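Ferric-chelate reductase (NAD(P)H) (Archaeoglobus fulgidus, PDB 1I0R) reduces chelated ferric iron in siderophores to ferrous iron with NADH or NADPH as electron donor and a flavin (FMN or FAD) as cofactor, working as a homodimer. Local coordinates at residues Y14-E19 against N30-L35; V40-C45 against G60-S65; M73-R78 against D91-K96; H108-I113 against A142-Y147. All coordinates share one frame; numbering follows the deposited sequence.

Contact 1. Residues Y14-E19 against N30-L35; sequences YIVTSE and NTVFQL
N30 presents its carbonyl O to the rim of the Y14 ring, 3.6 Å from CE1 and near the ring plane. CB of N30 points away from 14-19, and N30 OD1 accepts from T31 OG1 at 3.0 Å, the donor lying 51° out of the carbonyl plane. Both residues bind FMN. V32 makes the main apolar contact: its CB stands 3.8 Å from the centroid of the Y14 ring, 17° off the ring normal, a CH-pi contact displaced toward the rim. Residues 14-20 and 23-37 form a beta hairpin within the six-stranded antiparallel barrel, but Y14 and V16 pair with A29 and Q27, so 30-35 lies just beyond the paired part and meets 14-19 through the Y14 and V16 side chains, against V32 and the N30 carbonyl. V32 CG2, anti to its own carbonyl carbon, reaches Y14 CD1 at 3.6 Å and V16 CG2 at 4.0 Å. Farther on, V32 O accepts from a water at 2.8 Å; the same water accepts from Y14 OH at 2.6 Å. That hydroxyl also accepts a hydrogen bond from S10 N of the second subunit.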
loop_
_atom_site.group_PDB
_atom_site.type_symbol
_atom_site.label_atom_id
_atom_site.label_comp_id
_atom_site.label_asym_id
_atom_site.label_seq_id
_atom_site.Cartn_x
_atom_site.Cartn_y
_atom_site.Cartn_z
ATOM N N TYR B 14 1.031 10.793 -1.935
ATOM C CA TYR B 14 -0.014 11.534 -1.232
ATOM C C TYR B 14 0.530 12.633 -0.359
ATOM O O TYR B 14 1.723 12.690 -0.078
ATOM C CB TYR B 14 -0.756 10.576 -0.274
ATOM C CG TYR B 14 -1.093 9.202 -0.841
ATOM C CD1 TYR B 14 -0.168 8.157 -0.818
ATOM C CD2 TYR B 14 -2.319 8.983 -1.436
ATOM C CE1 TYR B 14 -0.476 6.907 -1.395
ATOM C CE2 TYR B 14 -2.636 7.756 -2.010
ATOM C CZ TYR B 14 -1.712 6.725 -1.988
ATOM O OH TYR B 14 -2.064 5.542 -2.620
ATOM N N ILE B 15 -0.378 13.522 0.037
ATOM C CA ILE B 15 -0.050 14.520 1.027
ATOM C C ILE B 15 -0.891 14.053 2.212
ATOM O O ILE B 15 -2.108 13.811 2.059
ATOM C CB ILE B 15 -0.554 15.943 0.703
ATOM C CG1 ILE B 15 -0.045 16.446 -0.640
ATOM C CG2 ILE B 15 -0.089 16.882 1.843
ATOM C CD1 ILE B 15 -0.547 17.888 -0.947
ATOM N N VAL B 16 -0.266 13.889 3.377
ATOM C CA VAL B 16 -0.999 13.503 4.591
ATOM C C VAL B 16 -1.007 14.755 5.477
ATOM O O VAL B 16 0.053 15.338 5.749
ATOM C CB VAL B 16 -0.328 12.313 5.334
ATOM C CG1 VAL B 16 -1.065 12.010 6.644
ATOM C CG2 VAL B 16 -0.356 11.055 4.420
ATOM N N THR B 17 -2.200 15.165 5.922
ATOM C CA THR B 17 -2.321 16.392 6.716
ATOM C C THR B 17 -2.953 16.212 8.086
ATOM O O THR B 17 -3.650 15.230 8.353
ATOM C CB THR B 17 -3.160 17.435 5.946
ATOM O OG1 THR B 17 -4.428 16.859 5.599
ATOM C CG2 THR B 17 -2.449 17.881 4.675
ATOM N N SER B 18 -2.698 17.170 8.983
ATOM C CA SER B 18 -3.292 17.119 10.305
ATOM C C SER B 18 -3.173 18.522 10.867
ATOM O O SER B 18 -2.716 19.415 10.172
ATOM C CB SER B 18 -2.569 16.121 11.214
ATOM O OG SER B 18 -3.339 15.866 12.368
ATOM N N GLU B 19 -3.617 18.712 12.100
ATOM C CA GLU B 19 -3.539 20.029 12.725
ATOM C C GLU B 19 -3.377 19.823 14.205
ATOM O O GLU B 19 -4.074 19.002 14.806
ATOM C CB GLU B 19 -4.814 20.831 12.439
ATOM C CG GLU B 19 -4.996 22.109 13.271
ATOM C CD GLU B 19 -5.305 21.819 14.738
ATOM O OE1 GLU B 19 -5.886 20.737 15.027
ATOM O OE2 GLU B 19 -4.981 22.675 15.595
ATOM N N ASN B 30 4.155 7.936 0.875
ATOM C CA ASN B 30 3.771 6.968 -0.152
ATOM C C ASN B 30 3.042 5.787 0.513
ATOM O O ASN B 30 2.366 5.005 -0.166
ATOM C CB ASN B 30 5.005 6.496 -0.969
ATOM C CG ASN B 30 5.964 5.623 -0.171
ATOM O OD1 ASN B 30 5.988 5.651 1.054
ATOM N ND2 ASN B 30 6.778 4.842 -0.884
ATOM N N THR B 31 3.081 5.716 1.844
ATOM C CA THR B 31 2.488 4.568 2.533
ATOM C C THR B 31 1.112 4.846 3.119
ATOM O O THR B 31 0.955 5.140 4.319
ATOM C CB THR B 31 3.479 4.041 3.599
ATOM O OG1 THR B 31 4.729 3.740 2.949
ATOM C CG2 THR B 31 2.967 2.754 4.250
ATOM N N VAL B 32 0.117 4.771 2.235
ATOM C CA VAL B 32 -1.288 5.004 2.551
ATOM C C VAL B 32 -2.049 3.884 1.865
ATOM O O VAL B 32 -1.863 3.635 0.666
ATOM C CB VAL B 32 -1.783 6.344 1.976
ATOM C CG1 VAL B 32 -3.279 6.483 2.182
ATOM C CG2 VAL B 32 -1.002 7.508 2.632
ATOM N N PHE B 33 -2.883 3.198 2.628
ATOM C CA PHE B 33 -3.626 2.078 2.082
ATOM C C PHE B 33 -4.911 1.808 2.830
ATOM O O PHE B 33 -5.008 2.029 4.031
ATOM C CB PHE B 33 -2.730 0.821 2.011
ATOM C CG PHE B 33 -2.038 0.441 3.302
ATOM C CD1 PHE B 33 -2.520 -0.602 4.072
ATOM C CD2 PHE B 33 -0.830 1.029 3.667
ATOM C CE1 PHE B 33 -1.796 -1.073 5.195
ATOM C CE2 PHE B 33 -0.107 0.574 4.778
ATOM C CZ PHE B 33 -0.593 -0.482 5.540
ATOM N N GLN B 34 -5.919 1.330 2.115
ATOM C CA GLN B 34 -7.175 0.965 2.752
ATOM C C GLN B 34 -6.985 -0.411 3.404
ATOM O O GLN B 34 -6.461 -1.329 2.766
ATOM C CB GLN B 34 -8.303 0.883 1.705
ATOM C CG GLN B 34 -9.658 0.478 2.309
ATOM C CD GLN B 34 -10.807 0.579 1.309
ATOM O OE1 GLN B 34 -10.612 1.001 0.158
ATOM N NE2 GLN B 34 -12.011 0.197 1.750
ATOM N N LEU B 35 -7.443 -0.567 4.640
ATOM C CA LEU B 35 -7.297 -1.862 5.329
ATOM C C LEU B 35 -8.547 -2.711 5.316
ATOM O O LEU B 35 -8.469 -3.946 5.166
ATOM C CB LEU B 35 -6.895 -1.634 6.785
ATOM C CG LEU B 35 -5.546 -0.937 6.967
ATOM C CD1 LEU B 35 -5.019 -1.246 8.355
ATOM C CD2 LEU B 35 -4.558 -1.481 5.952
HETATM O O HOH W 1 -0.652 3.447 -1.867
#

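Contact 2. Residues V40-C45 against G60-S65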
loop_
_atom_site.group_PDB
_atom_site.type_symbol
_atom_site.label_atom_id
_atom_site.label_comp_id
_atom_site.label_asym_id
_atom_site.label_seq_id
_atom_site.Cartn_x
_atom_site.Cartn_y
_atom_site.Cartn_z
ATOM N N VAL B 40 -15.038 1.454 6.449
ATOM C CA VAL B 40 -13.847 1.810 5.712
ATOM C C VAL B 40 -12.783 2.383 6.656
ATOM O O VAL B 40 -13.028 3.364 7.379
ATOM C CB VAL B 40 -14.147 2.841 4.619
ATOM C CG1 VAL B 40 -12.828 3.334 4.001
ATOM C CG2 VAL B 40 -15.018 2.196 3.530
ATOM N N GLN B 41 -11.613 1.734 6.671
ATOM C CA GLN B 41 -10.476 2.188 7.465
ATOM C C GLN B 41 -9.269 2.371 6.552
ATOM O O GLN B 41 -9.013 1.563 5.645
ATOM C CB GLN B 41 -10.146 1.191 8.583
ATOM C CG GLN B 41 -11.269 1.094 9.573
ATOM C CD GLN B 41 -10.997 0.085 10.664
ATOM O OE1 GLN B 41 -10.898 -1.129 10.402
ATOM N NE2 GLN B 41 -10.877 0.568 11.888
ATOM N N ILE B 42 -8.531 3.447 6.805
ATOM C CA ILE B 42 -7.341 3.818 6.021
ATOM C C ILE B 42 -6.138 3.898 6.941
ATOM O O ILE B 42 -6.229 4.445 8.038
ATOM C CB ILE B 42 -7.500 5.223 5.372
ATOM C CG1 ILE B 42 -8.793 5.283 4.557
ATOM C CG2 ILE B 42 -6.286 5.546 4.495
ATOM C CD1 ILE B 42 -8.937 4.189 3.498
ATOM N N ALA B 43 -5.018 3.344 6.501
ATOM C CA ALA B 43 -3.797 3.391 7.292
ATOM C C ALA B 43 -2.782 4.339 6.662
ATOM O O ALA B 43 -2.682 4.431 5.428
ATOM C CB ALA B 43 -3.183 1.995 7.392
ATOM N N VAL B 44 -2.066 5.079 7.515
ATOM C CA VAL B 44 -0.976 5.933 7.039
ATOM C C VAL B 44 0.199 5.640 7.964
ATOM O O VAL B 44 0.033 5.591 9.170
ATOM C CB VAL B 44 -1.304 7.486 7.065
ATOM C CG1 VAL B 44 -2.461 7.805 6.108
ATOM C CG2 VAL B 44 -1.679 7.938 8.440
ATOM N N CYS B 45 1.382 5.403 7.396
ATOM C CA CYS B 45 2.550 5.093 8.216
ATOM C C CYS B 45 3.483 6.302 8.152
ATOM O O CYS B 45 3.983 6.638 7.089
ATOM C CB CYS B 45 3.233 3.829 7.673
ATOM S SG CYS B 45 4.475 3.149 8.781
ATOM N N GLY B 60 -5.592 13.122 16.786
ATOM C CA GLY B 60 -6.426 11.968 16.523
ATOM C C GLY B 60 -7.133 12.030 15.174
ATOM O O GLY B 60 -8.154 11.378 14.991
ATOM N N ALA B 61 -6.623 12.809 14.228
ATOM C CA ALA B 61 -7.265 12.881 12.919
ATOM C C ALA B 61 -6.260 13.174 11.820
ATOM O O ALA B 61 -5.190 13.706 12.085
ATOM C CB ALA B 61 -8.369 13.959 12.918
ATOM N N PHE B 62 -6.592 12.790 10.596
ATOM C CA PHE B 62 -5.715 13.071 9.472
ATOM C C PHE B 62 -6.465 13.159 8.157
ATOM O O PHE B 62 -7.596 12.648 8.022
ATOM C CB PHE B 62 -4.551 12.027 9.375
ATOM C CG PHE B 62 -4.980 10.603 9.047
ATOM C CD1 PHE B 62 -5.161 10.194 7.722
ATOM C CD2 PHE B 62 -5.134 9.663 10.065
ATOM C CE1 PHE B 62 -5.498 8.852 7.426
ATOM C CE2 PHE B 62 -5.463 8.330 9.789
ATOM C CZ PHE B 62 -5.646 7.931 8.472
ATOM N N GLY B 63 -5.840 13.826 7.195
ATOM C CA GLY B 63 -6.423 13.940 5.879
ATOM C C GLY B 63 -5.459 13.351 4.872
ATOM O O GLY B 63 -4.251 13.315 5.129
ATOM N N VAL B 64 -5.979 12.896 3.737
ATOM C CA VAL B 64 -5.134 12.338 2.687
ATOM C C VAL B 64 -5.541 12.963 1.354
ATOM O O VAL B 64 -6.722 12.938 0.992
ATOM C CB VAL B 64 -5.304 10.783 2.536
ATOM C CG1 VAL B 64 -4.484 10.272 1.336
ATOM C CG2 VAL B 64 -4.839 10.078 3.800
ATOM N N SER B 65 -4.579 13.542 0.638
ATOM C CA SER B 65 -4.832 14.082 -0.696
ATOM C C SER B 65 -4.136 13.134 -1.692
ATOM O O SER B 65 -2.924 12.901 -1.578
ATOM C CB SER B 65 -4.209 15.467 -0.851
ATOM O OG SER B 65 -4.772 16.362 0.086
#
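The carbonyl O of I42 lies at the edge of the F62 ring, close to its plane and 3.6 Å from CZ, and is the polar atom nearest that side chain across the contact. Everything else between the strands is apolar. V44 and F62 point at each other from the two strands: V44 CG2 sits 3.9 Å from the ring centroid and only 7° off the normal, a CH-pi contact centred on the face. The other methyl, V44 CG1, reaches F62 CE1 at 3.5 Å and V64 CG2 at 4.0 Å, so one valine fills the angle between the ring and the next inward-facing residue of its strand. F62 carries its CG between the backbone N and the carbonyl carbon (chi1 66°), which turns the ring across toward V44 while V64 CG2 lies at its edge. I42 adds a looser touch, CG2 to F62 CE1 at 4.5 Å. With an alanine at F62, V44 CG2 loses the ring face beneath it, and a gap would probably open between the two strands. The strand axes cross at 88° with a closest approach of 9.4 Å, too far for backbone pairing, which is the geometry of two strands facing each other through the interior of a closed barrel. Strand 40-47 is hydrogen-bonded between 23-37 and 126-138, whereas 61-67 lies beside 109-122 and 14-20. F62 also touches A115 and V117 of strand 109-122, and V44 packs on V32 of strand 23-37.

Contact 3. Residues M73-R78 against D91-K96; sequences MEFIGR and DGVEYK
R78 delivers its guanidinium to the carbonyl O of D91. R78 NH2 donates to D91 O at 2.5 Å with an N-H...O angle of 167°, the oxygen only 6° out of the guanidinium plane; the bond is nearly straight, though its length is short enough to be read with caution. R78 NH1 adds a weak bond to D91 O at 3.3 Å. Over one face of the guanidinium lies V93 CG2, 3.5 Å from R78 CZ, so the flat group is held at its edge by a carbonyl and covered on that face by a methyl. The D91 carboxylate takes no part: R78 NH2 and D91 OD2 are 5.5 Å apart, and the grip is on the backbone. While V93 CG2 covers the guanidinium, V93 CG1, anti to the backbone N (chi1 176°), faces the edge of the F75 ring at 4.1 Å from CE1. Between D91 and V93 the chain turns through G92, whose positive phi would jam a side chain against the preceding carbonyl. A leucine in place of R78 would probably leave the D91 carbonyl without its donors and free the turn to shift. Weak bonds from R78 NH2 to E88 O and K89 O extend the hold to the end of helix 86-90, so one side chain ties helix 73-78 to that end. Between the two helices run R82, K83 and S84, which bind FMN, as K89 does. F75 meets H108 edge-to-face, while V93 packs on V105 of strand 103-105, the partner of 95-97.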
loop_
_atom_site.group_PDB
_atom_site.type_symbol
_atom_site.label_atom_id
_atom_site.label_comp_id
_atom_site.label_asym_id
_atom_site.label_seq_id
_atom_site.Cartn_x
_atom_site.Cartn_y
_atom_site.Cartn_z
ATOM N N MET B 73 6.673 19.215 -9.526
ATOM C CA MET B 73 7.665 18.784 -8.547
ATOM C C MET B 73 7.853 19.817 -7.437
ATOM O O MET B 73 8.164 19.467 -6.294
ATOM C CB MET B 73 9.010 18.509 -9.228
ATOM C CG MET B 73 8.995 17.328 -10.185
ATOM S SD MET B 73 8.698 15.751 -9.332
ATOM C CE MET B 73 10.374 15.310 -8.837
ATOM N N GLU B 74 7.674 21.092 -7.769
ATOM C CA GLU B 74 7.837 22.149 -6.777
ATOM C C GLU B 74 6.770 22.045 -5.691
ATOM O O GLU B 74 7.039 22.293 -4.515
ATOM C CB GLU B 74 7.781 23.535 -7.442
ATOM C CG GLU B 74 6.720 23.686 -8.526
ATOM C CD GLU B 74 7.264 23.426 -9.935
ATOM O OE1 GLU B 74 7.865 22.349 -10.172
ATOM O OE2 GLU B 74 7.085 24.310 -10.813
ATOM N N PHE B 75 5.564 21.668 -6.097
ATOM C CA PHE B 75 4.449 21.530 -5.165
ATOM C C PHE B 75 4.748 20.371 -4.219
ATOM O O PHE B 75 4.554 20.471 -3.013
ATOM C CB PHE B 75 3.157 21.271 -5.948
ATOM C CG PHE B 75 1.915 21.246 -5.097
ATOM C CD1 PHE B 75 1.301 22.428 -4.689
ATOM C CD2 PHE B 75 1.335 20.034 -4.735
ATOM C CE1 PHE B 75 0.130 22.406 -3.938
ATOM C CE2 PHE B 75 0.160 19.999 -3.981
ATOM C CZ PHE B 75 -0.447 21.187 -3.582
ATOM N N ILE B 76 5.230 19.266 -4.774
ATOM C CA ILE B 76 5.571 18.117 -3.949
ATOM C C ILE B 76 6.694 18.551 -3.011
ATOM O O ILE B 76 6.735 18.166 -1.840
ATOM C CB ILE B 76 6.011 16.925 -4.836
ATOM C CG1 ILE B 76 4.847 16.541 -5.754
ATOM C CG2 ILE B 76 6.433 15.746 -3.972
ATOM C CD1 ILE B 76 5.172 15.505 -6.825
ATOM N N GLY B 77 7.588 19.391 -3.523
ATOM C CA GLY B 77 8.695 19.873 -2.715
ATOM C C GLY B 77 8.279 20.662 -1.478
ATOM O O GLY B 77 8.934 20.569 -0.435
ATOM N N ARG B 78 7.197 21.429 -1.583
ATOM C CA ARG B 78 6.708 22.223 -0.457
ATOM C C ARG B 78 6.406 21.355 0.747
ATOM O O ARG B 78 6.641 21.753 1.891
ATOM C CB ARG B 78 5.418 22.960 -0.821
ATOM C CG ARG B 78 5.533 23.880 -2.002
ATOM C CD ARG B 78 4.199 24.544 -2.285
ATOM N NE ARG B 78 3.762 25.347 -1.147
ATOM C CZ ARG B 78 3.102 26.494 -1.256
ATOM N NH1 ARG B 78 2.797 26.977 -2.454
ATOM N NH2 ARG B 78 2.760 27.165 -0.167
ATOM N N ASP B 91 0.946 28.580 2.300
ATOM C CA ASP B 91 0.710 29.866 1.634
ATOM C C ASP B 91 0.450 29.692 0.141
ATOM O O ASP B 91 1.295 29.197 -0.600
ATOM C CB ASP B 91 1.897 30.822 1.855
ATOM C CG ASP B 91 1.722 32.163 1.130
ATOM O OD1 ASP B 91 0.625 32.761 1.213
ATOM O OD2 ASP B 91 2.689 32.627 0.483
ATOM N N GLY B 92 -0.739 30.082 -0.296
ATOM C CA GLY B 92 -1.067 29.963 -1.702
ATOM C C GLY B 92 -1.585 28.600 -2.134
ATOM O O GLY B 92 -1.761 28.356 -3.327
ATOM N N VAL B 93 -1.828 27.708 -1.181
ATOM C CA VAL B 93 -2.335 26.378 -1.523
ATOM C C VAL B 93 -3.847 26.312 -1.311
ATOM O O VAL B 93 -4.366 26.826 -0.316
ATOM C CB VAL B 93 -1.669 25.295 -0.657
ATOM C CG1 VAL B 93 -2.294 23.927 -0.958
ATOM C CG2 VAL B 93 -0.165 25.261 -0.936
ATOM N N GLU B 94 -4.555 25.698 -2.252
ATOM C CA GLU B 94 -5.997 25.562 -2.130
ATOM C C GLU B 94 -6.338 24.412 -1.191
ATOM O O GLU B 94 -5.917 23.278 -1.414
ATOM C CB GLU B 94 -6.632 25.294 -3.488
ATOM C CG GLU B 94 -8.080 24.813 -3.378
ATOM C CD GLU B 94 -8.711 24.448 -4.717
ATOM O OE1 GLU B 94 -9.325 25.348 -5.342
ATOM O OE2 GLU B 94 -8.593 23.267 -5.145
ATOM N N TYR B 95 -7.112 24.706 -0.152
ATOM C CA TYR B 95 -7.525 23.691 0.823
ATOM C C TYR B 95 -8.789 24.138 1.540
ATOM O O TYR B 95 -9.234 25.282 1.387
ATOM C CB TYR B 95 -6.409 23.443 1.855
ATOM C CG TYR B 95 -6.261 24.525 2.914
ATOM C CD1 TYR B 95 -6.960 24.441 4.114
ATOM C CD2 TYR B 95 -5.435 25.634 2.705
ATOM C CE1 TYR B 95 -6.847 25.434 5.091
ATOM C CE2 TYR B 95 -5.313 26.642 3.680
ATOM C CZ TYR B 95 -6.026 26.529 4.865
ATOM O OH TYR B 95 -5.949 27.515 5.830
ATOM N N LYS B 96 -9.365 23.235 2.322
ATOM C CA LYS B 96 -10.559 23.533 3.093
ATOM C C LYS B 96 -10.431 22.780 4.405
ATOM O O LYS B 96 -9.547 21.927 4.560
ATOM C CB LYS B 96 -11.822 23.096 2.334
ATOM C CG LYS B 96 -11.909 21.609 2.056
ATOM C CD LYS B 96 -13.099 21.308 1.180
ATOM C CE LYS B 96 -13.303 19.816 1.008
ATOM N NZ LYS B 96 -14.479 19.539 0.125
#

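Contact 4. Residues H108-I113 against A142-Y147; sequences HAVAVI and AEVLTY
The flat groups that V110 meets across this contact are peptide carbonyls: A142 O stands 3.5 Å from V110 CG1 and 3.6 Å from CG2, and E143 O is 3.8 Å from CG2. These are van der Waals approaches of methyls to carbonyl oxygens. The aromatic rings of the two segments, H108 and Y147, both lie away from the interface. V110 is the one residue of 108-113 that touches 142-147. Its CG1 is anti to the backbone N (chi1 177°), which leaves CG2 anti to the carbonyl carbon and directed at the extended run 142-144. There V110 CG2 also touches A142 CB and V144 CG1, each at 4.2 Å, so a single methyl is bordered by two carbonyls and two apolar carbons. E68 packs on both V110 and A142, and V66 of strand 61-67 on V144, while K8 and S10 of the second subunit pack on V110 and V144 respectively. The chain turns a corner at V110, consistent with its side chain leaving the sheet toward the loop, and its backbone there is bonded to V66 as well as to L139 and K140. Beyond V144 the loop reaches T146, whose OG1 accepts from D149 N and caps helix 147-155. The contact thus packs the connection after barrel strand 126-138 onto strand 109-122, ahead of the helix whose residues 147-154 bind NADP(+).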
loop_
_atom_site.group_PDB
_atom_site.type_symbol
_atom_site.label_atom_id
_atom_site.label_comp_id
_atom_site.label_asym_id
_atom_site.label_seq_id
_atom_site.Cartn_x
_atom_site.Cartn_y
_atom_site.Cartn_z
ATOM N N HIS B 108 -4.222 20.013 -6.834
ATOM C CA HIS B 108 -3.559 18.884 -7.491
ATOM C C HIS B 108 -4.011 17.528 -6.975
ATOM O O HIS B 108 -3.317 16.528 -7.169
ATOM C CB HIS B 108 -2.041 19.001 -7.348
ATOM C CG HIS B 108 -1.483 20.232 -7.989
ATOM N ND1 HIS B 108 -1.625 20.492 -9.336
ATOM C CD2 HIS B 108 -0.852 21.306 -7.459
ATOM C CE1 HIS B 108 -1.109 21.679 -9.607
ATOM N NE2 HIS B 108 -0.633 22.194 -8.487
ATOM N N ALA B 109 -5.183 17.489 -6.353
ATOM C CA ALA B 109 -5.695 16.240 -5.805
ATOM C C ALA B 109 -6.811 15.637 -6.618
ATOM O O ALA B 109 -7.774 16.321 -6.988
ATOM C CB ALA B 109 -6.164 16.458 -4.372
ATOM N N VAL B 110 -6.695 14.340 -6.893
ATOM C CA VAL B 110 -7.720 13.637 -7.644
ATOM C C VAL B 110 -8.851 13.315 -6.660
ATOM O O VAL B 110 -10.021 13.239 -7.038
ATOM C CB VAL B 110 -7.149 12.335 -8.269
ATOM C CG1 VAL B 110 -8.256 11.558 -8.998
ATOM C CG2 VAL B 110 -6.004 12.677 -9.225
ATOM N N ALA B 111 -8.493 13.144 -5.386
ATOM C CA ALA B 111 -9.458 12.853 -4.332
ATOM C C ALA B 111 -8.892 13.230 -2.962
ATOM O O ALA B 111 -7.681 13.373 -2.806
ATOM C CB ALA B 111 -9.812 11.354 -4.332
ATOM N N VAL B 112 -9.777 13.412 -1.990
ATOM C CA VAL B 112 -9.392 13.701 -0.614
ATOM C C VAL B 112 -10.194 12.811 0.311
ATOM O O VAL B 112 -11.357 12.485 0.031
ATOM C CB VAL B 112 -9.598 15.196 -0.212
ATOM C CG1 VAL B 112 -8.570 16.055 -0.928
ATOM C CG2 VAL B 112 -11.020 15.662 -0.536
ATOM N N ILE B 113 -9.560 12.391 1.403
ATOM C CA ILE B 113 -10.186 11.532 2.388
ATOM C C ILE B 113 -9.907 12.114 3.754
ATOM O O ILE B 113 -8.807 12.611 3.999
ATOM C CB ILE B 113 -9.563 10.105 2.311
ATOM C CG1 ILE B 113 -9.786 9.537 0.910
ATOM C CG2 ILE B 113 -10.110 9.218 3.407
ATOM C CD1 ILE B 113 -8.956 8.277 0.635
ATOM N N ALA B 142 -8.602 13.434 -13.395
ATOM C CA ALA B 142 -7.198 13.107 -13.653
ATOM C C ALA B 142 -6.639 11.762 -13.183
ATOM O O ALA B 142 -7.150 11.151 -12.244
ATOM C CB ALA B 142 -6.325 14.220 -13.107
ATOM N N GLU B 143 -5.563 11.335 -13.845
ATOM C CA GLU B 143 -4.868 10.095 -13.516
ATOM C C GLU B 143 -4.050 10.366 -12.260
ATOM O O GLU B 143 -3.640 11.503 -12.013
ATOM C CB GLU B 143 -3.934 9.666 -14.659
ATOM C CG GLU B 143 -4.648 9.282 -15.963
ATOM C CD GLU B 143 -5.780 8.277 -15.752
ATOM O OE1 GLU B 143 -5.530 7.199 -15.165
ATOM O OE2 GLU B 143 -6.925 8.562 -16.179
ATOM N N VAL B 144 -3.818 9.331 -11.456
ATOM C CA VAL B 144 -3.054 9.511 -10.230
ATOM C C VAL B 144 -1.562 9.338 -10.448
ATOM O O VAL B 144 -1.121 8.708 -11.412
ATOM C CB VAL B 144 -3.488 8.516 -9.108
ATOM C CG1 VAL B 144 -4.971 8.639 -8.844
ATOM C CG2 VAL B 144 -3.095 7.090 -9.475
ATOM N N LEU B 145 -0.790 9.917 -9.542
ATOM C CA LEU B 145 0.662 9.823 -9.574
ATOM C C LEU B 145 1.100 8.652 -8.696
ATOM O O LEU B 145 0.759 8.596 -7.521
ATOM C CB LEU B 145 1.283 11.126 -9.035
ATOM C CG LEU B 145 2.815 11.196 -8.891
ATOM C CD1 LEU B 145 3.452 11.024 -10.270
ATOM C CD2 LEU B 145 3.242 12.535 -8.259
ATOM N N THR B 146 1.827 7.698 -9.265
ATOM C CA THR B 146 2.305 6.574 -8.463
ATOM C C THR B 146 3.704 6.919 -7.982
ATOM O O THR B 146 4.341 7.827 -8.514
ATOM C CB THR B 146 2.381 5.268 -9.269
ATOM O OG1 THR B 146 3.401 5.381 -10.264
ATOM C CG2 THR B 146 1.053 4.982 -9.944
ATOM N N TYR B 147 4.175 6.220 -6.958
ATOM C CA TYR B 147 5.513 6.455 -6.423
ATOM C C TYR B 147 6.584 6.143 -7.468
ATOM O O TYR B 147 7.571 6.873 -7.590
ATOM C CB TYR B 147 5.726 5.604 -5.162
ATOM C CG TYR B 147 7.097 5.721 -4.537
ATOM C CD1 TYR B 147 7.511 6.907 -3.940
ATOM C CD2 TYR B 147 7.969 4.631 -4.511
ATOM C CE1 TYR B 147 8.765 7.006 -3.323
ATOM C CE2 TYR B 147 9.228 4.719 -3.900
ATOM C CZ TYR B 147 9.612 5.908 -3.306
ATOM O OH TYR B 147 10.833 5.991 -2.661
#

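In the fold
Contacts 1 and 2 are buried and share the barrel: F33 O to A43 N and L35 N to Q41 O, both 2.8 Å, probably bond strand 23-37 to 40-47. Each relies on a valine over an aromatic face, but contact 1 adds a water and lies at the FMN site, whereas contact 2 is an apolar crossing of the interior. V64 N to I113 O, 2.9 Å, probably bonds contact 2 to contact 4, which reaches the same sheet yet is only partly buried. Contact 3, farthest from the chain's centre, depends on a guanidinium gripping a carbonyl; it touches contact 4 through F75 and H108, and contact 1 through I15. Contacts 1, 2 and 4 also touch the second subunit.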